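Local coordinates for cytosolic IMP-GMP specific 5'-nucleotidase (Legionella pneumophila subsp. pneumophila, PDB 4OHF), which probably hydrolyses the 5'-phosphate from selected purine nucleoside monophosphates such as IMP and GMP, using magnesium, at residues G21-H26 / I298-D303; D303-D308 / T320-E325; F52-E57 / D148-Y153. All coordinates share one frame; numbering follows the deposited sequence.

Contact 1 (G21-H26 / I298-D303); sequences GLDMDH and ILYIGD. With MG (magnesium ion), chain J; PO4 (phosphate ion), chain H.
D303 and D23 meet at the magnesium ion, each reaching it from the end of its own strand. D303 binds through OD1, 2.2 Å from the metal, while D23 offers both oxygens, OD1 at 2.2 Å and OD2 more loosely at 2.5 Å. The two carboxylates come in crosswise, their planes 89° apart, and D23 OD1 and D303 OD1 lie 2.9 Å apart with the magnesium ion as common partner. With its CG anti to the backbone N (chi1 164°), the carboxylate of D23 is carried over to the strand 298-302 side. The D25 backbone O at 2.1 Å, a phosphate oxygen and a water bring the ligand atoms to six. This is the signature of the HAD fold: a DxD motif at the end of a central parallel strand, giving one carboxylate and one main-chain carbonyl to the metal, with a further aspartate from a neighbouring strand end. A second water donates to D23 OD2 and accepts from D303 N.

The strands themselves are joined at G21, whose N donates to L299 O (2.6 Å) and whose O accepts from I301 N (2.8 Å). Two residues on, D23 N donates to I301 O at 3.1 Å, so the last rung of the parallel ladder fixes the backbone of a metal ligand. L22 CD2 packs alongside I301 CD1 on one face of the sheet; on the other, the Y300 ring runs past the G21 carbonyl, and its OH bonds to Y306 and K247. T27 OG1 hydrogen-bonds D303 OD1; D25 N donates to the phosphate, which T209, N210 and K247 also hold.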
# COMPACT_ATOMS: atom_id res chain seq x y z
N GLY B 21 -18.61 -5.29 -27.61
CA GLY B 21 -17.69 -6.39 -27.37
C GLY B 21 -18.36 -7.45 -26.52
O GLY B 21 -18.87 -7.16 -25.44
N LEU B 22 -18.37 -8.68 -27.01
CA LEU B 22 -19.00 -9.77 -26.29
C LEU B 22 -18.05 -10.82 -25.76
O LEU B 22 -17.18 -11.31 -26.47
CB LEU B 22 -20.03 -10.48 -27.17
CG LEU B 22 -21.18 -9.66 -27.76
CD1 LEU B 22 -21.99 -10.52 -28.75
CD2 LEU B 22 -22.07 -9.14 -26.64
N ASP B 23 -18.23 -11.14 -24.49
CA ASP B 23 -17.48 -12.19 -23.81
C ASP B 23 -18.10 -13.45 -24.43
O ASP B 23 -19.29 -13.47 -24.68
CB ASP B 23 -17.80 -12.08 -22.31
CG ASP B 23 -17.40 -13.31 -21.52
OD1 ASP B 23 -17.94 -14.40 -21.77
OD2 ASP B 23 -16.54 -13.18 -20.63
N MET B 24 -17.31 -14.48 -24.70
CA MET B 24 -17.88 -15.69 -25.31
C MET B 24 -18.48 -16.72 -24.35
O MET B 24 -19.70 -16.92 -24.33
CB MET B 24 -16.86 -16.38 -26.20
CG MET B 24 -17.38 -17.67 -26.79
SD MET B 24 -16.22 -18.56 -27.88
CE MET B 24 -15.10 -19.28 -26.70
N ASP B 25 -17.64 -17.38 -23.57
CA ASP B 25 -18.14 -18.40 -22.65
C ASP B 25 -18.99 -17.83 -21.52
O ASP B 25 -18.50 -17.12 -20.65
CB ASP B 25 -16.97 -19.21 -22.08
CG ASP B 25 -16.25 -20.03 -23.15
OD1 ASP B 25 -16.88 -20.92 -23.76
OD2 ASP B 25 -15.05 -19.77 -23.39
N HIS B 26 -20.29 -18.13 -21.57
CA HIS B 26 -21.31 -17.71 -20.60
C HIS B 26 -22.00 -16.39 -20.91
O HIS B 26 -22.95 -16.02 -20.22
CB HIS B 26 -20.75 -17.67 -19.17
CG HIS B 26 -20.21 -18.98 -18.70
ND1 HIS B 26 -18.87 -19.28 -18.70
CD2 HIS B 26 -20.84 -20.10 -18.27
CE1 HIS B 26 -18.69 -20.53 -18.30
NE2 HIS B 26 -19.87 -21.05 -18.03
N ILE B 298 -17.86 2.18 -27.03
CA ILE B 298 -17.75 0.72 -27.00
C ILE B 298 -18.45 0.16 -25.76
O ILE B 298 -18.28 0.66 -24.65
CB ILE B 298 -16.26 0.26 -26.93
CG1 ILE B 298 -15.53 0.65 -28.21
CG2 ILE B 298 -16.18 -1.23 -26.73
CD1 ILE B 298 -14.05 0.45 -28.13
N LEU B 299 -19.26 -0.87 -25.96
CA LEU B 299 -19.93 -1.54 -24.86
C LEU B 299 -19.43 -2.98 -24.78
O LEU B 299 -19.52 -3.73 -25.76
CB LEU B 299 -21.45 -1.55 -25.06
CG LEU B 299 -22.17 -2.44 -24.03
CD1 LEU B 299 -21.86 -1.98 -22.61
CD2 LEU B 299 -23.65 -2.41 -24.29
N TYR B 300 -18.87 -3.34 -23.64
CA TYR B 300 -18.40 -4.70 -23.42
C TYR B 300 -19.39 -5.39 -22.48
O TYR B 300 -19.79 -4.82 -21.46
CB TYR B 300 -17.00 -4.70 -22.81
CG TYR B 300 -16.62 -6.03 -22.20
CD1 TYR B 300 -16.59 -6.22 -20.82
CD2 TYR B 300 -16.33 -7.13 -23.02
CE1 TYR B 300 -16.30 -7.47 -20.27
CE2 TYR B 300 -16.04 -8.37 -22.48
CZ TYR B 300 -16.03 -8.54 -21.10
OH TYR B 300 -15.76 -9.80 -20.57
N ILE B 301 -19.80 -6.60 -22.84
CA ILE B 301 -20.74 -7.34 -22.02
C ILE B 301 -20.11 -8.64 -21.55
O ILE B 301 -19.69 -9.46 -22.37
CB ILE B 301 -22.02 -7.69 -22.79
CG1 ILE B 301 -22.62 -6.42 -23.40
CG2 ILE B 301 -23.03 -8.34 -21.83
CD1 ILE B 301 -23.82 -6.64 -24.27
N GLY B 302 -20.05 -8.81 -20.22
CA GLY B 302 -19.48 -10.01 -19.63
C GLY B 302 -20.48 -10.73 -18.73
O GLY B 302 -21.65 -10.32 -18.63
N ASP B 303 -20.03 -11.80 -18.07
CA ASP B 303 -20.90 -12.58 -17.19
C ASP B 303 -20.45 -12.56 -15.74
O ASP B 303 -21.21 -12.95 -14.85
CB ASP B 303 -21.00 -14.02 -17.67
CG ASP B 303 -19.67 -14.58 -18.10
OD1 ASP B 303 -19.31 -14.43 -19.27
OD2 ASP B 303 -18.96 -15.16 -17.25
MG MG J . -17.44 -15.43 -19.89
P PO4 H . -14.60 -16.14 -22.01
O1 PO4 H . -13.78 -17.36 -21.80
O2 PO4 H . -15.68 -16.06 -21.01
O3 PO4 H . -15.20 -16.17 -23.38
O4 PO4 H . -13.73 -14.94 -21.87
O HOH W 1 -17.21 -12.25 -18.09
O HOH W 2 -16.01 -16.00 -18.48

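Contact 2 (D303-D308 / T320-E325); sequences DHIYGD and TALVVE. With MG (magnesium ion), chain J; PO4 (phosphate ion), chain I.
D303 OD2, the carboxylate oxygen that is not bound to magnesium, takes a nearly straight hydrogen bond from H304 ND1 at 2.8 Å, the angle at the hydrogen being 172°. The oxygen lies in the imidazole plane and uses its anti lone pair, the one turned away from OD1. A metal-bound water adds a weak bond to the same oxygen. On its backbone side D303 sits against strand 319-323: its CA makes a CA-H...O contact with V323 O at 3.4 Å. D303 O takes a hydrogen bond from R70 NH2.

The rest is apolar and centres on L322. Its CG stands anti to the backbone N (chi1 -160°), and the two methyls divide the work. CD1 lies against the peptide joining D303 to H304, 3.9 Å from H304 N; CD2 meets I305 CD1 at 3.4 Å, the two side chains crossing at about a right angle. Helix 418-426 closes over this pair through F426, with Q422 also touching I305 and V423 touching L322. That helix carries Y421 of the GMP pocket, and the I305 side chain is about 10 Å from the bound nucleotide.

H304 on OD2, with the metal and T27 on OD1, should therefore hold the rotation of the D303 carboxylate, while L322 backs the loop that carries it.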
# COMPACT_ATOMS: atom_id res chain seq x y z
N ASP B 303 -20.03 -11.80 -18.07
CA ASP B 303 -20.90 -12.58 -17.19
C ASP B 303 -20.45 -12.56 -15.74
O ASP B 303 -21.21 -12.95 -14.85
CB ASP B 303 -21.00 -14.02 -17.67
CG ASP B 303 -19.67 -14.58 -18.10
OD1 ASP B 303 -19.31 -14.43 -19.27
OD2 ASP B 303 -18.96 -15.16 -17.25
N HIS B 304 -19.23 -12.12 -15.48
CA HIS B 304 -18.74 -12.05 -14.10
C HIS B 304 -17.83 -10.84 -13.89
O HIS B 304 -17.12 -10.45 -14.80
CB HIS B 304 -18.03 -13.36 -13.70
CG HIS B 304 -18.98 -14.51 -13.48
ND1 HIS B 304 -19.49 -15.27 -14.52
CD2 HIS B 304 -19.57 -14.98 -12.35
CE1 HIS B 304 -20.34 -16.15 -14.04
NE2 HIS B 304 -20.42 -15.99 -12.73
N ILE B 305 -17.86 -10.26 -12.69
CA ILE B 305 -17.03 -9.09 -12.38
C ILE B 305 -15.56 -9.43 -12.27
O ILE B 305 -15.18 -10.28 -11.47
CB ILE B 305 -17.45 -8.41 -11.06
CG1 ILE B 305 -18.75 -7.63 -11.25
CG2 ILE B 305 -16.37 -7.43 -10.62
CD1 ILE B 305 -19.93 -8.48 -11.54
N TYR B 306 -14.75 -8.76 -13.07
CA TYR B 306 -13.29 -8.98 -13.09
C TYR B 306 -12.56 -8.44 -11.86
O TYR B 306 -11.84 -7.44 -11.95
CB TYR B 306 -12.68 -8.35 -14.36
CG TYR B 306 -13.00 -9.13 -15.61
CD1 TYR B 306 -12.38 -10.36 -15.85
CD2 TYR B 306 -13.97 -8.69 -16.51
CE1 TYR B 306 -12.73 -11.13 -16.95
CE2 TYR B 306 -14.33 -9.46 -17.62
CZ TYR B 306 -13.70 -10.68 -17.83
OH TYR B 306 -14.05 -11.49 -18.89
N GLY B 307 -12.74 -9.10 -10.73
CA GLY B 307 -12.07 -8.66 -9.52
C GLY B 307 -12.29 -7.20 -9.18
O GLY B 307 -13.42 -6.78 -8.94
N ASP B 308 -11.20 -6.42 -9.18
CA ASP B 308 -11.28 -5.00 -8.83
C ASP B 308 -11.95 -4.12 -9.87
O ASP B 308 -11.40 -3.86 -10.94
CB ASP B 308 -9.88 -4.46 -8.53
CG ASP B 308 -9.91 -3.01 -8.07
OD1 ASP B 308 -10.69 -2.69 -7.14
OD2 ASP B 308 -9.16 -2.18 -8.63
N THR B 320 -19.41 -0.80 -19.64
CA THR B 320 -19.50 -2.21 -19.30
C THR B 320 -20.92 -2.63 -18.88
O THR B 320 -21.58 -1.95 -18.09
CB THR B 320 -18.52 -2.57 -18.17
OG1 THR B 320 -18.74 -1.71 -17.06
CG2 THR B 320 -17.09 -2.42 -18.63
N ALA B 321 -21.38 -3.75 -19.43
CA ALA B 321 -22.70 -4.28 -19.11
C ALA B 321 -22.50 -5.69 -18.59
O ALA B 321 -21.45 -6.30 -18.77
CB ALA B 321 -23.57 -4.29 -20.35
N LEU B 322 -23.51 -6.24 -17.95
CA LEU B 322 -23.38 -7.56 -17.39
C LEU B 322 -24.59 -8.47 -17.61
O LEU B 322 -25.74 -8.03 -17.70
CB LEU B 322 -23.14 -7.40 -15.90
CG LEU B 322 -22.53 -8.54 -15.12
CD1 LEU B 322 -21.10 -8.73 -15.58
CD2 LEU B 322 -22.58 -8.21 -13.63
N VAL B 323 -24.30 -9.76 -17.73
CA VAL B 323 -25.32 -10.77 -17.88
C VAL B 323 -25.22 -11.58 -16.58
O VAL B 323 -24.14 -12.06 -16.24
CB VAL B 323 -25.03 -11.67 -19.10
CG1 VAL B 323 -25.62 -13.03 -18.89
CG2 VAL B 323 -25.62 -11.05 -20.35
N VAL B 324 -26.31 -11.68 -15.83
CA VAL B 324 -26.31 -12.45 -14.59
C VAL B 324 -27.30 -13.61 -14.71
O VAL B 324 -28.50 -13.46 -14.45
CB VAL B 324 -26.70 -11.57 -13.40
CG1 VAL B 324 -26.55 -12.34 -12.11
CG2 VAL B 324 -25.83 -10.34 -13.38
N GLU B 325 -26.79 -14.76 -15.12
CA GLU B 325 -27.59 -15.96 -15.31
C GLU B 325 -28.56 -16.26 -14.16
O GLU B 325 -29.70 -16.63 -14.40
CB GLU B 325 -26.66 -17.17 -15.53
CG GLU B 325 -27.36 -18.53 -15.53
CD GLU B 325 -27.74 -19.00 -16.93
OE1 GLU B 325 -26.99 -19.84 -17.49
OE2 GLU B 325 -28.78 -18.55 -17.46
MG MG J . -17.44 -15.43 -19.89
P PO4 I . -20.50 2.14 -17.09
O1 PO4 I . -20.50 1.56 -18.45
O2 PO4 I . -20.80 1.08 -16.10
O3 PO4 I . -21.53 3.20 -17.00
O4 PO4 I . -19.17 2.73 -16.79
O HOH W 2 -16.01 -16.00 -18.48

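Contact 3 (F52-E57 / D148-Y153)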
# COMPACT_ATOMS: atom_id res chain seq x y z
N PHE B 52 -2.11 -32.97 -5.20
CA PHE B 52 -1.91 -32.38 -3.88
C PHE B 52 -1.93 -33.38 -2.75
O PHE B 52 -1.68 -33.03 -1.60
CB PHE B 52 -2.93 -31.28 -3.63
CG PHE B 52 -2.48 -29.94 -4.13
CD1 PHE B 52 -1.60 -29.17 -3.37
CD2 PHE B 52 -2.86 -29.48 -5.38
CE1 PHE B 52 -1.11 -27.96 -3.86
CE2 PHE B 52 -2.38 -28.27 -5.88
CZ PHE B 52 -1.49 -27.51 -5.11
N HIS B 53 -2.23 -34.64 -3.07
CA HIS B 53 -2.23 -35.70 -2.07
C HIS B 53 -3.08 -35.37 -0.83
O HIS B 53 -2.56 -35.26 0.28
CB HIS B 53 -0.77 -35.97 -1.65
CG HIS B 53 0.17 -36.10 -2.80
ND1 HIS B 53 1.48 -35.66 -2.75
CD2 HIS B 53 -0.00 -36.59 -4.06
CE1 HIS B 53 2.06 -35.88 -3.92
NE2 HIS B 53 1.19 -36.44 -4.73
N TYR B 54 -4.38 -35.22 -1.05
CA TYR B 54 -5.32 -34.94 0.04
C TYR B 54 -5.98 -36.25 0.45
O TYR B 54 -5.91 -37.24 -0.29
CB TYR B 54 -6.40 -33.95 -0.44
CG TYR B 54 -6.12 -32.49 -0.15
CD1 TYR B 54 -6.79 -31.83 0.89
CD2 TYR B 54 -5.21 -31.76 -0.91
CE1 TYR B 54 -6.56 -30.47 1.15
CE2 TYR B 54 -4.97 -30.40 -0.66
CZ TYR B 54 -5.65 -29.77 0.37
OH TYR B 54 -5.43 -28.44 0.62
N PRO B 55 -6.63 -36.29 1.62
CA PRO B 55 -7.30 -37.51 2.09
C PRO B 55 -8.11 -38.20 1.00
O PRO B 55 -8.81 -37.55 0.23
CB PRO B 55 -8.17 -37.00 3.23
CG PRO B 55 -7.33 -35.92 3.82
CD PRO B 55 -6.82 -35.19 2.59
N GLU B 56 -8.00 -39.52 0.94
CA GLU B 56 -8.73 -40.32 -0.05
C GLU B 56 -10.23 -40.14 0.16
O GLU B 56 -11.04 -40.50 -0.70
CB GLU B 56 -8.36 -41.80 0.10
CG GLU B 56 -6.99 -42.16 -0.46
CD GLU B 56 -7.04 -42.58 -1.92
OE1 GLU B 56 -5.97 -42.68 -2.56
OE2 GLU B 56 -8.16 -42.82 -2.43
N GLU B 57 -10.58 -39.57 1.30
CA GLU B 57 -11.98 -39.35 1.64
C GLU B 57 -12.68 -38.30 0.76
O GLU B 57 -13.88 -38.40 0.51
CB GLU B 57 -12.07 -38.95 3.12
CG GLU B 57 -13.46 -39.07 3.72
CD GLU B 57 -14.02 -40.48 3.63
OE1 GLU B 57 -14.20 -40.98 2.50
OE2 GLU B 57 -14.28 -41.10 4.69
N ASP B 148 -4.86 -32.73 11.10
CA ASP B 148 -3.45 -33.00 10.86
C ASP B 148 -3.28 -33.58 9.46
O ASP B 148 -2.29 -33.32 8.78
CB ASP B 148 -2.89 -33.99 11.88
CG ASP B 148 -3.00 -33.49 13.30
OD1 ASP B 148 -4.11 -33.55 13.86
OD2 ASP B 148 -1.97 -33.02 13.84
N LYS B 149 -4.27 -34.37 9.05
CA LYS B 149 -4.24 -34.99 7.74
C LYS B 149 -4.42 -33.97 6.62
O LYS B 149 -4.20 -34.29 5.45
CB LYS B 149 -5.34 -36.06 7.65
CG LYS B 149 -5.19 -37.22 8.63
CD LYS B 149 -3.90 -38.01 8.39
CE LYS B 149 -3.91 -39.35 9.14
NZ LYS B 149 -3.95 -39.23 10.63
N MET B 150 -4.79 -32.74 6.98
CA MET B 150 -5.00 -31.68 5.99
C MET B 150 -4.34 -30.36 6.36
O MET B 150 -4.17 -30.05 7.54
CB MET B 150 -6.49 -31.44 5.78
CG MET B 150 -7.25 -32.65 5.28
SD MET B 150 -9.00 -32.30 5.15
CE MET B 150 -9.03 -31.44 3.57
N PRO B 151 -3.96 -29.56 5.34
CA PRO B 151 -3.32 -28.26 5.55
C PRO B 151 -4.17 -27.31 6.40
O PRO B 151 -5.17 -27.71 7.00
CB PRO B 151 -3.13 -27.74 4.12
CG PRO B 151 -2.94 -28.99 3.33
CD PRO B 151 -3.99 -29.91 3.91
N SER B 152 -3.76 -26.04 6.45
CA SER B 152 -4.51 -25.05 7.22
C SER B 152 -5.61 -24.47 6.33
O SER B 152 -5.53 -24.55 5.09
CB SER B 152 -3.59 -23.91 7.68
OG SER B 152 -3.10 -23.18 6.57
N TYR B 153 -6.63 -23.90 6.96
CA TYR B 153 -7.74 -23.30 6.22
C TYR B 153 -7.21 -22.46 5.07
O TYR B 153 -7.65 -22.59 3.93
CB TYR B 153 -8.57 -22.44 7.16
CG TYR B 153 -9.23 -23.19 8.29
CD1 TYR B 153 -9.88 -24.41 8.06
CD2 TYR B 153 -9.29 -22.66 9.58
CE1 TYR B 153 -10.56 -25.07 9.07
CE2 TYR B 153 -9.97 -23.32 10.60
CZ TYR B 153 -10.60 -24.52 10.34
OH TYR B 153 -11.28 -25.18 11.33
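Y54 and P55 from the loop after helix 33-51 pack against K149, M150 and P151 from the loop that leads into helix 153-170, and the touching groups are almost all hydrocarbon. The aromatic part belongs to Y54. The terminal methyl of M150 comes up to the edge of the ring, lying in its plane, with M150 CE 3.5 Å from Y54 CD1 and 3.6 Å from Y54 CE1. It is therefore an approach to the rim and not to the pi face, and the two side chains cross at about a right angle. A bend at chi3 (80°) at the end of an otherwise extended M150 side chain turns the methyl into this place. P151 meets the CE1 and OH end of the tyrosine obliquely: its CD lies 3.8 Å from Y54 CE1, and its CG is 3.7 Å from Y54 OH.

Aliphatic packing joins the two loops nearer their backbones. P55 CG rests on M150 CG at 3.6 Å, and its CD is almost as close, the two side chains crossing at a slant. The same P55 CG passes 3.9 Å from K149 O. K149 itself contributes little beyond its carbonyl and CB, as its ammonium group turns away to N146.

Polar groups anchor the pieces from outside. Y54 OH hydrogen-bonds D159 of helix 153-170, K143 NZ bonds the carbonyls of M150 and P151, and S152 OG caps the start of that helix at A155 N.

What results is loop-to-loop packing, far from the metal, within the insertion between core strands 19-22 and 204-208, a position in the chain consistent with a C1 cap of the HAD phosphatases.

Contacts 1 and 2 form one unit around the magnesium ion. They share D303, their centres are 9 Å apart, and strands 298-302 and 319-323 are neighbours in the core sheet, with probable hydrogen bonds from A321 N to Y300 O (2.8 Å) and from V323 N to G302 O (2.9 Å). Contact 1 brings the metal ligands together; contact 2 backs D303 from the next strand and, through the I305 side chain, comes within about 10 Å of the bound GMP, whose pocket is separate from the metal site. Contact 3 stands apart, its nearest atoms about 22 Å from contact 1 and 20 Å from contact 2, although in sequence it lies within the loop that contact 1 closes.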